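Local atomic coordinates of MHP1 (Microbacterium liquefaciens, PDB entry 2JLN), a protein that takes up 5-aryl-substituted hydantoins in a sodium-dependent manner, as a membrane transporter of the nucleobase-cation-symport-1 family. Residues 121-126 against 144-149; 130-135 against 298-303; 321-326 against 338-343; 181-186 against 268-273. All coordinates share one frame; numbering follows the deposited sequence.

Contact 1: 121-126 against 144-149; sequences QTWLGA and LWIVIF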
# COMPACT_ATOMS: atom_id res chain seq x y z
N GLN A 121 11.06 -4.20 -6.60
CA GLN A 121 11.76 -4.02 -5.34
C GLN A 121 12.62 -5.22 -4.97
O GLN A 121 13.62 -5.08 -4.25
CB GLN A 121 10.77 -3.71 -4.23
CG GLN A 121 9.84 -2.59 -4.61
CD GLN A 121 10.01 -1.37 -3.75
OE1 GLN A 121 9.02 -0.74 -3.40
NE2 GLN A 121 11.24 -1.02 -3.40
N THR A 122 12.25 -6.41 -5.44
CA THR A 122 13.06 -7.58 -5.17
C THR A 122 14.40 -7.33 -5.82
O THR A 122 15.44 -7.68 -5.27
CB THR A 122 12.42 -8.90 -5.68
OG1 THR A 122 11.40 -9.32 -4.77
CG2 THR A 122 13.47 -10.02 -5.75
N TRP A 123 14.35 -6.68 -6.98
CA TRP A 123 15.55 -6.28 -7.71
C TRP A 123 16.49 -5.32 -6.94
O TRP A 123 17.68 -5.59 -6.82
CB TRP A 123 15.12 -5.68 -9.05
CG TRP A 123 16.19 -5.28 -10.02
CD1 TRP A 123 17.08 -6.09 -10.67
CD2 TRP A 123 16.44 -3.95 -10.51
NE1 TRP A 123 17.88 -5.35 -11.50
CE2 TRP A 123 17.50 -4.03 -11.43
CE3 TRP A 123 15.86 -2.69 -10.26
CZ2 TRP A 123 17.99 -2.91 -12.10
CZ3 TRP A 123 16.34 -1.59 -10.94
CH2 TRP A 123 17.40 -1.71 -11.84
N LEU A 124 15.95 -4.21 -6.42
CA LEU A 124 16.77 -3.26 -5.66
C LEU A 124 17.44 -3.96 -4.49
O LEU A 124 18.59 -3.70 -4.16
CB LEU A 124 15.95 -2.09 -5.12
CG LEU A 124 15.17 -1.15 -6.03
CD1 LEU A 124 14.71 0.00 -5.20
CD2 LEU A 124 16.00 -0.65 -7.21
N GLY A 125 16.70 -4.84 -3.84
CA GLY A 125 17.26 -5.61 -2.75
C GLY A 125 18.45 -6.42 -3.21
O GLY A 125 19.47 -6.42 -2.54
N ALA A 126 18.31 -7.10 -4.35
CA ALA A 126 19.40 -7.89 -4.93
C ALA A 126 20.64 -7.05 -5.28
O ALA A 126 21.78 -7.46 -5.01
CB ALA A 126 18.91 -8.63 -6.16
N LEU A 144 21.61 -14.76 -9.46
CA LEU A 144 21.57 -15.64 -8.30
C LEU A 144 21.06 -14.89 -7.07
O LEU A 144 20.26 -15.44 -6.30
CB LEU A 144 22.94 -16.25 -8.01
CG LEU A 144 23.16 -16.66 -6.54
CD1 LEU A 144 22.92 -18.16 -6.34
CD2 LEU A 144 24.57 -16.25 -6.07
N TRP A 145 21.52 -13.64 -6.89
CA TRP A 145 21.15 -12.80 -5.74
C TRP A 145 19.72 -12.29 -5.79
O TRP A 145 19.15 -11.98 -4.74
CB TRP A 145 22.06 -11.59 -5.62
CG TRP A 145 23.20 -11.74 -4.67
CD1 TRP A 145 24.52 -11.50 -4.93
CD2 TRP A 145 23.11 -12.16 -3.31
NE1 TRP A 145 25.26 -11.74 -3.80
CE2 TRP A 145 24.43 -12.15 -2.80
CE3 TRP A 145 22.05 -12.53 -2.47
CZ2 TRP A 145 24.71 -12.51 -1.47
CZ3 TRP A 145 22.34 -12.89 -1.16
CH2 TRP A 145 23.66 -12.88 -0.67
N ILE A 146 19.16 -12.17 -6.99
CA ILE A 146 17.73 -11.90 -7.15
C ILE A 146 16.93 -13.01 -6.47
O ILE A 146 16.32 -12.77 -5.44
CB ILE A 146 17.33 -11.80 -8.62
CG1 ILE A 146 17.68 -10.43 -9.16
CG2 ILE A 146 15.84 -11.99 -8.78
CD1 ILE A 146 16.83 -10.03 -10.31
N VAL A 147 16.97 -14.21 -7.05
CA VAL A 147 16.36 -15.42 -6.50
C VAL A 147 16.57 -15.61 -4.99
O VAL A 147 15.60 -15.65 -4.24
CB VAL A 147 16.85 -16.68 -7.25
CG1 VAL A 147 16.40 -17.94 -6.54
CG2 VAL A 147 16.38 -16.67 -8.73
N ILE A 148 17.81 -15.72 -4.53
CA ILE A 148 18.04 -15.78 -3.08
C ILE A 148 17.24 -14.75 -2.24
O ILE A 148 16.80 -15.07 -1.14
CB ILE A 148 19.55 -15.73 -2.70
CG1 ILE A 148 20.25 -16.99 -3.22
CG2 ILE A 148 19.73 -15.57 -1.17
CD1 ILE A 148 21.76 -16.92 -3.20
N PHE A 149 17.06 -13.53 -2.75
CA PHE A 149 16.28 -12.51 -2.03
C PHE A 149 14.75 -12.74 -2.12
O PHE A 149 14.04 -12.74 -1.09
CB PHE A 149 16.63 -11.12 -2.53
CG PHE A 149 16.14 -10.03 -1.63
CD1 PHE A 149 16.56 -9.97 -0.31
CD2 PHE A 149 15.27 -9.07 -2.11
CE1 PHE A 149 16.10 -8.96 0.54
CE2 PHE A 149 14.81 -8.06 -1.27
CZ PHE A 149 15.23 -8.00 0.06
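F149 lays its ring along the backbone of helix 104-137. F149 CD2 lies 3.5 Å from T122 O. One face of the ring receives G125, whose CA makes an off-centre CH-pi contact, 4.2 Å from the centroid and 29° off the ring normal. A side chain at G125 would run into this ring, and the lack of one is consistent with the close approach of F149. The CG of F149 is trans to its backbone N (chi1 -166°), which carries the ring across to helix 104-137. T122 and F149 lie alongside, pointing opposite ways, with T122 CG2 4.2 Å from F149 CD2. A126 fills the next place. Its CB rests 3.6 Å from I146 CA and 3.7 Å from I146 CG1. Further out, I146 CD1 meets the indole of W123 at its edge and in its plane, 4.0 Å from W123 CD1. Replacing F149 by an alanine would probably open a gap beside G125 and leave T122 CG2 without its aromatic neighbour. Around these residues, W123 stacks on W353, and T122 OG1 is hydrogen-bonded to Q153 and to the carbonyl of F118. Q121, which probably binds substrate, begins the same helical segment. The short axes pass 8.4 Å apart at 117°. Transmembrane helices 3 and 4 are two of the four helices of the hash motif in LeuT-fold transporters.

Contact 2: 130-135 against 298-303; sequences DEITRL and MAILFQ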
# COMPACT_ATOMS: atom_id res chain seq x y z
N ASP A 130 24.20 -7.73 -3.57
CA ASP A 130 25.25 -7.99 -4.55
C ASP A 130 26.40 -6.97 -4.46
O ASP A 130 27.58 -7.32 -4.60
CB ASP A 130 24.68 -8.02 -5.97
CG ASP A 130 25.60 -8.73 -6.93
OD1 ASP A 130 26.25 -9.72 -6.50
OD2 ASP A 130 25.70 -8.30 -8.10
N GLU A 131 26.06 -5.71 -4.23
CA GLU A 131 27.07 -4.70 -3.96
C GLU A 131 27.82 -5.03 -2.67
O GLU A 131 29.03 -4.88 -2.61
CB GLU A 131 26.48 -3.29 -3.87
CG GLU A 131 27.54 -2.20 -3.95
CD GLU A 131 28.37 -2.22 -5.27
OE1 GLU A 131 28.03 -2.99 -6.22
OE2 GLU A 131 29.36 -1.46 -5.34
N ILE A 132 27.10 -5.46 -1.63
CA ILE A 132 27.75 -5.84 -0.39
C ILE A 132 28.73 -7.00 -0.58
O ILE A 132 29.84 -6.96 -0.04
CB ILE A 132 26.76 -6.18 0.72
CG1 ILE A 132 25.85 -4.98 0.98
CG2 ILE A 132 27.50 -6.56 1.99
CD1 ILE A 132 24.94 -5.16 2.17
N THR A 133 28.36 -8.03 -1.34
CA THR A 133 29.28 -9.16 -1.48
C THR A 133 30.51 -8.81 -2.30
O THR A 133 31.62 -9.16 -1.92
CB THR A 133 28.64 -10.50 -1.97
OG1 THR A 133 28.25 -10.41 -3.35
CG2 THR A 133 27.46 -10.91 -1.08
N ARG A 134 30.34 -8.14 -3.43
CA ARG A 134 31.52 -7.86 -4.25
C ARG A 134 32.46 -6.79 -3.62
O ARG A 134 33.63 -6.71 -3.97
CB ARG A 134 31.18 -7.61 -5.73
CG ARG A 134 30.71 -6.24 -6.09
CD ARG A 134 31.87 -5.40 -6.53
NE ARG A 134 31.41 -4.08 -6.96
CZ ARG A 134 32.16 -2.99 -6.93
NH1 ARG A 134 33.40 -3.04 -6.48
NH2 ARG A 134 31.65 -1.84 -7.35
N LEU A 135 31.96 -6.03 -2.66
CA LEU A 135 32.82 -5.14 -1.88
C LEU A 135 33.48 -5.91 -0.74
O LEU A 135 34.00 -5.29 0.20
CB LEU A 135 32.04 -3.97 -1.28
CG LEU A 135 31.36 -2.95 -2.17
CD1 LEU A 135 30.83 -1.80 -1.31
CD2 LEU A 135 32.34 -2.47 -3.22
N MET A 298 31.95 2.22 5.74
CA MET A 298 30.85 3.17 5.58
C MET A 298 30.10 3.04 4.27
O MET A 298 29.05 3.65 4.10
CB MET A 298 31.33 4.61 5.73
CG MET A 298 30.88 5.30 7.02
SD MET A 298 29.79 6.71 6.75
CE MET A 298 28.19 5.89 6.65
N ALA A 299 30.65 2.28 3.33
CA ALA A 299 29.97 1.99 2.08
C ALA A 299 28.98 0.85 2.31
O ALA A 299 27.77 1.01 2.12
CB ALA A 299 30.98 1.61 1.02
N ILE A 300 29.50 -0.30 2.72
CA ILE A 300 28.69 -1.40 3.21
C ILE A 300 27.49 -0.93 4.05
O ILE A 300 26.37 -1.38 3.83
CB ILE A 300 29.61 -2.39 3.96
CG1 ILE A 300 30.19 -3.40 2.97
CG2 ILE A 300 28.87 -3.10 5.09
CD1 ILE A 300 31.07 -4.45 3.61
N LEU A 301 27.71 -0.03 5.00
CA LEU A 301 26.62 0.68 5.68
C LEU A 301 25.52 1.15 4.73
O LEU A 301 24.37 0.75 4.88
CB LEU A 301 27.14 1.91 6.42
CG LEU A 301 27.18 1.90 7.94
CD1 LEU A 301 26.55 3.17 8.48
CD2 LEU A 301 26.39 0.73 8.38
N PHE A 302 25.86 2.02 3.78
CA PHE A 302 24.88 2.56 2.83
C PHE A 302 24.05 1.43 2.24
O PHE A 302 22.83 1.54 2.11
CB PHE A 302 25.52 3.38 1.67
CG PHE A 302 26.27 4.65 2.12
CD1 PHE A 302 27.24 5.25 1.29
CD2 PHE A 302 26.02 5.25 3.37
CE1 PHE A 302 27.91 6.39 1.68
CE2 PHE A 302 26.71 6.40 3.77
CZ PHE A 302 27.65 6.97 2.93
N GLN A 303 24.70 0.32 1.92
CA GLN A 303 24.03 -0.82 1.32
C GLN A 303 23.17 -1.65 2.31
O GLN A 303 22.13 -2.19 1.92
CB GLN A 303 25.06 -1.72 0.67
CG GLN A 303 24.80 -1.94 -0.79
CD GLN A 303 25.12 -0.71 -1.60
OE1 GLN A 303 26.06 0.04 -1.29
NE2 GLN A 303 24.33 -0.48 -2.66
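E131 OE2 pairs with R134 NH2 at 3.1 Å, while the aliphatic part of E131 packs against Q303 on the other helix. The oxygen stands well out of the guanidinium plane. The salt bridge is therefore one of charge, with no N-H aimed at the oxygen. The carboxylate turns along its own helix, away from Q303, where the charge of R134 is likely to favour it. The amide of Q303 meets the CB and CG of E131, with E131 CG 3.7 Å from Q303 CD. The carboxylate and amide planes are turned 58° apart. The bend of E131 at chi2 (60°) goes with this path, since it turns the acid end off while the methylenes stay on the amide. R134 also has one face of its guanidinium against L135 CD2.

The segments lie on the extension of transmembrane helix 3 and on helix 8, which run nearly antiparallel at 160° in the hash motif of the LeuT fold. Their short axes approach to 9.4 Å.

I132 and Q303 run side by side with their ends pointing opposite ways. The closest atoms are I132 CG1 and Q303 CB, 3.4 Å apart. I132 CD1 follows the same methylene at 3.8 Å from Q303 CB. The other branch, I132 CG2, reaches I300 CG1 at 4.3 Å. One turn on, L135 CD1 meets A299 CB at 4.1 Å. Outside the pair, I300 also touches L136 and Q303 touches A128, so residues of helix 104-137 before and after 130-135 also take part. On another side of the helix, W145 NE1 gives a weak hydrogen bond to T133 OG1.

Contact 3: 321-326 against 338-343; sequences SPAYTL and TGVIVS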
# COMPACT_ATOMS: atom_id res chain seq x y z
N SER A 321 -1.01 -9.08 -0.50
CA SER A 321 -2.30 -9.03 -1.17
C SER A 321 -2.51 -9.96 -2.35
O SER A 321 -3.63 -10.35 -2.62
CB SER A 321 -2.68 -7.61 -1.55
OG SER A 321 -2.71 -6.79 -0.38
N PRO A 322 -1.45 -10.31 -3.08
CA PRO A 322 -1.84 -11.36 -4.03
C PRO A 322 -1.98 -12.74 -3.36
O PRO A 322 -2.82 -13.56 -3.77
CB PRO A 322 -0.71 -11.32 -5.08
CG PRO A 322 0.40 -10.59 -4.42
CD PRO A 322 -0.29 -9.56 -3.58
N ALA A 323 -1.17 -13.00 -2.33
CA ALA A 323 -1.34 -14.21 -1.53
C ALA A 323 -2.82 -14.42 -1.13
O ALA A 323 -3.40 -15.43 -1.49
CB ALA A 323 -0.42 -14.21 -0.31
N TYR A 324 -3.43 -13.48 -0.41
CA TYR A 324 -4.82 -13.66 -0.01
C TYR A 324 -5.82 -13.76 -1.17
O TYR A 324 -6.91 -14.34 -0.98
CB TYR A 324 -5.29 -12.56 0.92
CG TYR A 324 -4.77 -12.64 2.32
CD1 TYR A 324 -3.96 -11.64 2.81
CD2 TYR A 324 -5.11 -13.69 3.15
CE1 TYR A 324 -3.48 -11.69 4.10
CE2 TYR A 324 -4.64 -13.74 4.45
CZ TYR A 324 -3.82 -12.73 4.91
OH TYR A 324 -3.31 -12.71 6.18
N THR A 325 -5.49 -13.18 -2.33
CA THR A 325 -6.36 -13.30 -3.51
C THR A 325 -6.38 -14.73 -4.05
O THR A 325 -7.43 -15.24 -4.44
CB THR A 325 -5.96 -12.31 -4.66
OG1 THR A 325 -6.14 -10.96 -4.22
CG2 THR A 325 -6.84 -12.52 -5.89
N LEU A 326 -5.22 -15.38 -4.06
CA LEU A 326 -5.13 -16.79 -4.46
C LEU A 326 -5.82 -17.75 -3.49
O LEU A 326 -6.71 -18.52 -3.88
CB LEU A 326 -3.67 -17.22 -4.69
CG LEU A 326 -2.97 -16.64 -5.93
CD1 LEU A 326 -1.54 -17.18 -6.09
CD2 LEU A 326 -3.78 -16.89 -7.20
N THR A 338 0.86 -21.12 0.63
CA THR A 338 1.11 -21.55 -0.74
C THR A 338 0.91 -20.46 -1.80
O THR A 338 1.56 -20.50 -2.86
CB THR A 338 0.29 -22.79 -1.06
OG1 THR A 338 1.08 -23.93 -0.74
CG2 THR A 338 -0.13 -22.84 -2.53
N GLY A 339 0.03 -19.49 -1.51
CA GLY A 339 -0.31 -18.37 -2.39
C GLY A 339 0.83 -17.37 -2.46
O GLY A 339 1.10 -16.79 -3.51
N VAL A 340 1.50 -17.19 -1.32
CA VAL A 340 2.73 -16.44 -1.21
C VAL A 340 3.85 -16.98 -2.10
O VAL A 340 4.52 -16.21 -2.76
CB VAL A 340 3.23 -16.46 0.22
CG1 VAL A 340 4.68 -16.08 0.26
CG2 VAL A 340 2.39 -15.54 1.08
N ILE A 341 4.07 -18.29 -2.12
CA ILE A 341 5.05 -18.90 -3.04
C ILE A 341 4.72 -18.73 -4.54
O ILE A 341 5.61 -18.47 -5.35
CB ILE A 341 5.27 -20.43 -2.72
CG1 ILE A 341 6.41 -20.58 -1.70
CG2 ILE A 341 5.58 -21.24 -3.99
CD1 ILE A 341 6.09 -21.55 -0.55
N VAL A 342 3.46 -18.88 -4.92
CA VAL A 342 3.08 -18.65 -6.31
C VAL A 342 3.11 -17.17 -6.73
O VAL A 342 3.30 -16.87 -7.90
CB VAL A 342 1.69 -19.25 -6.64
CG1 VAL A 342 1.26 -18.82 -8.02
CG2 VAL A 342 1.73 -20.76 -6.55
N SER A 343 2.93 -16.24 -5.79
CA SER A 343 2.93 -14.81 -6.13
C SER A 343 4.32 -14.25 -6.33
O SER A 343 4.55 -13.44 -7.20
CB SER A 343 2.22 -14.00 -5.05
OG SER A 343 0.85 -14.23 -5.13
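A323 and G339 bring two helices together where small residues face each other. The helices are the C-terminal continuation of transmembrane helix 8 and the start of helix 9, joined by a short connection into a helical hairpin of the LeuT-fold hash motif. Their short axes come within 7.7 Å and cross at 120°. A323 CA lies 3.9 Å from G339 C. A side chain on G339 would point at helix 314-329 and collide with A323 O, so glycine suits this place.

Side chains pack on both sides of this backbone meeting. A323 CB touches V340 CG2, the branch of V340 that lies trans to its carbonyl carbon. V340 points away from helix 314-329 at its CB, yet this methyl comes round to A323. On the other side, L326 and V342 cross at about a right angle. L326 CD1 is the tip that touches, 3.8 Å from V342 CG1 and 3.7 Å from G339 O. P322 turns its ring toward S343, with P322 CB and CG both against the serine hydroxymethyl group. L115 of helix 104-137 touches both P322 and S343. Helix 314-329 is kinked at 321 and 322, where the backbone N atoms make no bond to the preceding turn.

An alanine in place of S343 would be likely to leave G339 O with one donor fewer and thin the packing against P322. G339 O now has two donors, both from S343. S343 OG bonds to it at 3.0 Å, tilted 33° from the carbonyl plane, and S343 N arrives from the opposite face.

Contact 4: 181-186 against 268-273; sequences YMVYLM and GFIGAA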
# COMPACT_ATOMS: atom_id res chain seq x y z
N TYR A 181 22.24 10.68 10.69
CA TYR A 181 23.65 10.71 10.33
C TYR A 181 23.82 11.15 8.87
O TYR A 181 24.66 11.99 8.59
CB TYR A 181 24.27 9.33 10.56
CG TYR A 181 25.76 9.23 10.29
CD1 TYR A 181 26.68 10.05 10.96
CD2 TYR A 181 26.25 8.30 9.39
CE1 TYR A 181 28.05 9.95 10.72
CE2 TYR A 181 27.61 8.18 9.14
CZ TYR A 181 28.51 9.01 9.81
OH TYR A 181 29.85 8.86 9.54
N MET A 182 23.02 10.60 7.95
CA MET A 182 23.07 10.95 6.51
C MET A 182 22.93 12.44 6.20
O MET A 182 23.70 12.96 5.41
CB MET A 182 22.00 10.19 5.72
CG MET A 182 22.52 9.04 4.87
SD MET A 182 21.17 8.09 4.10
CE MET A 182 22.14 7.12 2.93
N VAL A 183 21.94 13.11 6.78
CA VAL A 183 21.83 14.57 6.68
C VAL A 183 23.08 15.29 7.21
O VAL A 183 23.50 16.30 6.66
CB VAL A 183 20.61 15.11 7.44
CG1 VAL A 183 20.78 16.58 7.76
CG2 VAL A 183 19.36 14.89 6.61
N TYR A 184 23.65 14.76 8.28
CA TYR A 184 24.86 15.33 8.87
C TYR A 184 26.07 15.24 7.93
O TYR A 184 26.72 16.24 7.69
CB TYR A 184 25.20 14.68 10.22
CG TYR A 184 26.61 15.02 10.65
CD1 TYR A 184 26.87 16.14 11.43
CD2 TYR A 184 27.69 14.24 10.22
CE1 TYR A 184 28.18 16.47 11.80
CE2 TYR A 184 29.00 14.56 10.57
CZ TYR A 184 29.24 15.68 11.36
OH TYR A 184 30.53 15.99 11.72
N LEU A 185 26.39 14.05 7.43
CA LEU A 185 27.45 13.90 6.43
C LEU A 185 27.31 14.90 5.28
O LEU A 185 28.31 15.47 4.86
CB LEU A 185 27.49 12.48 5.86
CG LEU A 185 28.15 11.42 6.74
CD1 LEU A 185 28.21 10.04 6.06
CD2 LEU A 185 29.54 11.90 7.12
N MET A 186 26.10 15.09 4.76
CA MET A 186 25.86 16.05 3.67
C MET A 186 26.06 17.53 4.05
O MET A 186 26.98 18.17 3.56
CB MET A 186 24.45 15.90 3.11
CG MET A 186 24.28 14.81 2.08
SD MET A 186 22.64 14.93 1.34
CE MET A 186 23.04 15.71 -0.20
N GLY A 268 12.25 12.45 2.31
CA GLY A 268 11.96 13.30 1.18
C GLY A 268 13.00 14.39 1.14
O GLY A 268 13.61 14.62 0.11
N PHE A 269 13.22 15.07 2.27
CA PHE A 269 14.28 16.07 2.36
C PHE A 269 15.67 15.55 1.91
O PHE A 269 16.40 16.26 1.23
CB PHE A 269 14.36 16.69 3.76
CG PHE A 269 15.52 17.63 3.95
CD1 PHE A 269 15.42 18.96 3.60
CD2 PHE A 269 16.73 17.18 4.48
CE1 PHE A 269 16.49 19.83 3.77
CE2 PHE A 269 17.81 18.04 4.64
CZ PHE A 269 17.69 19.37 4.28
N ILE A 270 16.05 14.32 2.26
CA ILE A 270 17.32 13.80 1.77
C ILE A 270 17.36 13.66 0.23
O ILE A 270 18.37 13.99 -0.40
CB ILE A 270 17.74 12.49 2.47
CG1 ILE A 270 18.06 12.78 3.94
CG2 ILE A 270 18.93 11.85 1.78
CD1 ILE A 270 18.79 11.68 4.63
N GLY A 271 16.28 13.20 -0.38
CA GLY A 271 16.23 13.10 -1.83
C GLY A 271 16.32 14.46 -2.53
O GLY A 271 17.04 14.62 -3.52
N ALA A 272 15.57 15.42 -2.00
CA ALA A 272 15.56 16.79 -2.51
C ALA A 272 16.94 17.47 -2.38
O ALA A 272 17.43 18.06 -3.34
CB ALA A 272 14.50 17.59 -1.84
N ALA A 273 17.56 17.38 -1.20
CA ALA A 273 18.90 17.91 -0.95
C ALA A 273 19.97 17.36 -1.92
O ALA A 273 20.72 18.12 -2.52
CB ALA A 273 19.31 17.66 0.49
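I270 reaches across from segment 268-273 of helix 242-278 to a pair of residues, M182 and V183. Its CB points toward the other helix. The next atom out, I270 CG1, lies 3.6 Å from V183 CG2. At the tip, I270 CD1 is 3.7 Å from M182 CB and 3.8 Å from V183 CG2, so it touches both residues. CG1 lies beside the backbone N of I270 (chi1 -67°), trans to the carbonyl carbon, and the chain then runs on extended, which brings CD1 up to M182 CB. V183 CG2 has a second neighbour in F269. It meets that ring at the edge, near its plane, 4.0 Å from F269 CE2. A turn further on, M186 bends at chi3 (102°) and brings its CE to A273, 3.9 Å from A273 C. I287 touches both methionines, M182 and M186, from helix 283-291, and F269 packs on V58 and I62 of helix 58-79. The contact is wholly apolar. The short axes run 10.7 Å apart and almost parallel, at 24°. Parallel packing of this kind places transmembrane helix 5 against helix 7, which is part of the four-helix bundle of the LeuT fold.

In the fold
From the N terminus, helix 104-137 supplies the first segment of contacts 1 and 2. Contact 1 closes a short hairpin onto helix 142-157. Contact 2 starts from the same helix before that hairpin is complete, so the two cross along the chain. It spans 162 residues to helix 296-311. Contact 4 falls within this loop and joins helix 160-190 to helix 242-278. Contact 3 follows in series and closes the hairpin of helices 314-329 and 336-349. W145 touches D130 and T133, joining contacts 1 and 2. M298 packs on Y181 and L185, joining contacts 2 and 4. Contacts 1 to 3 join helices 3, 4, 8 and 9 of the hash motif, while contact 4 ties helix 5 to the bundle.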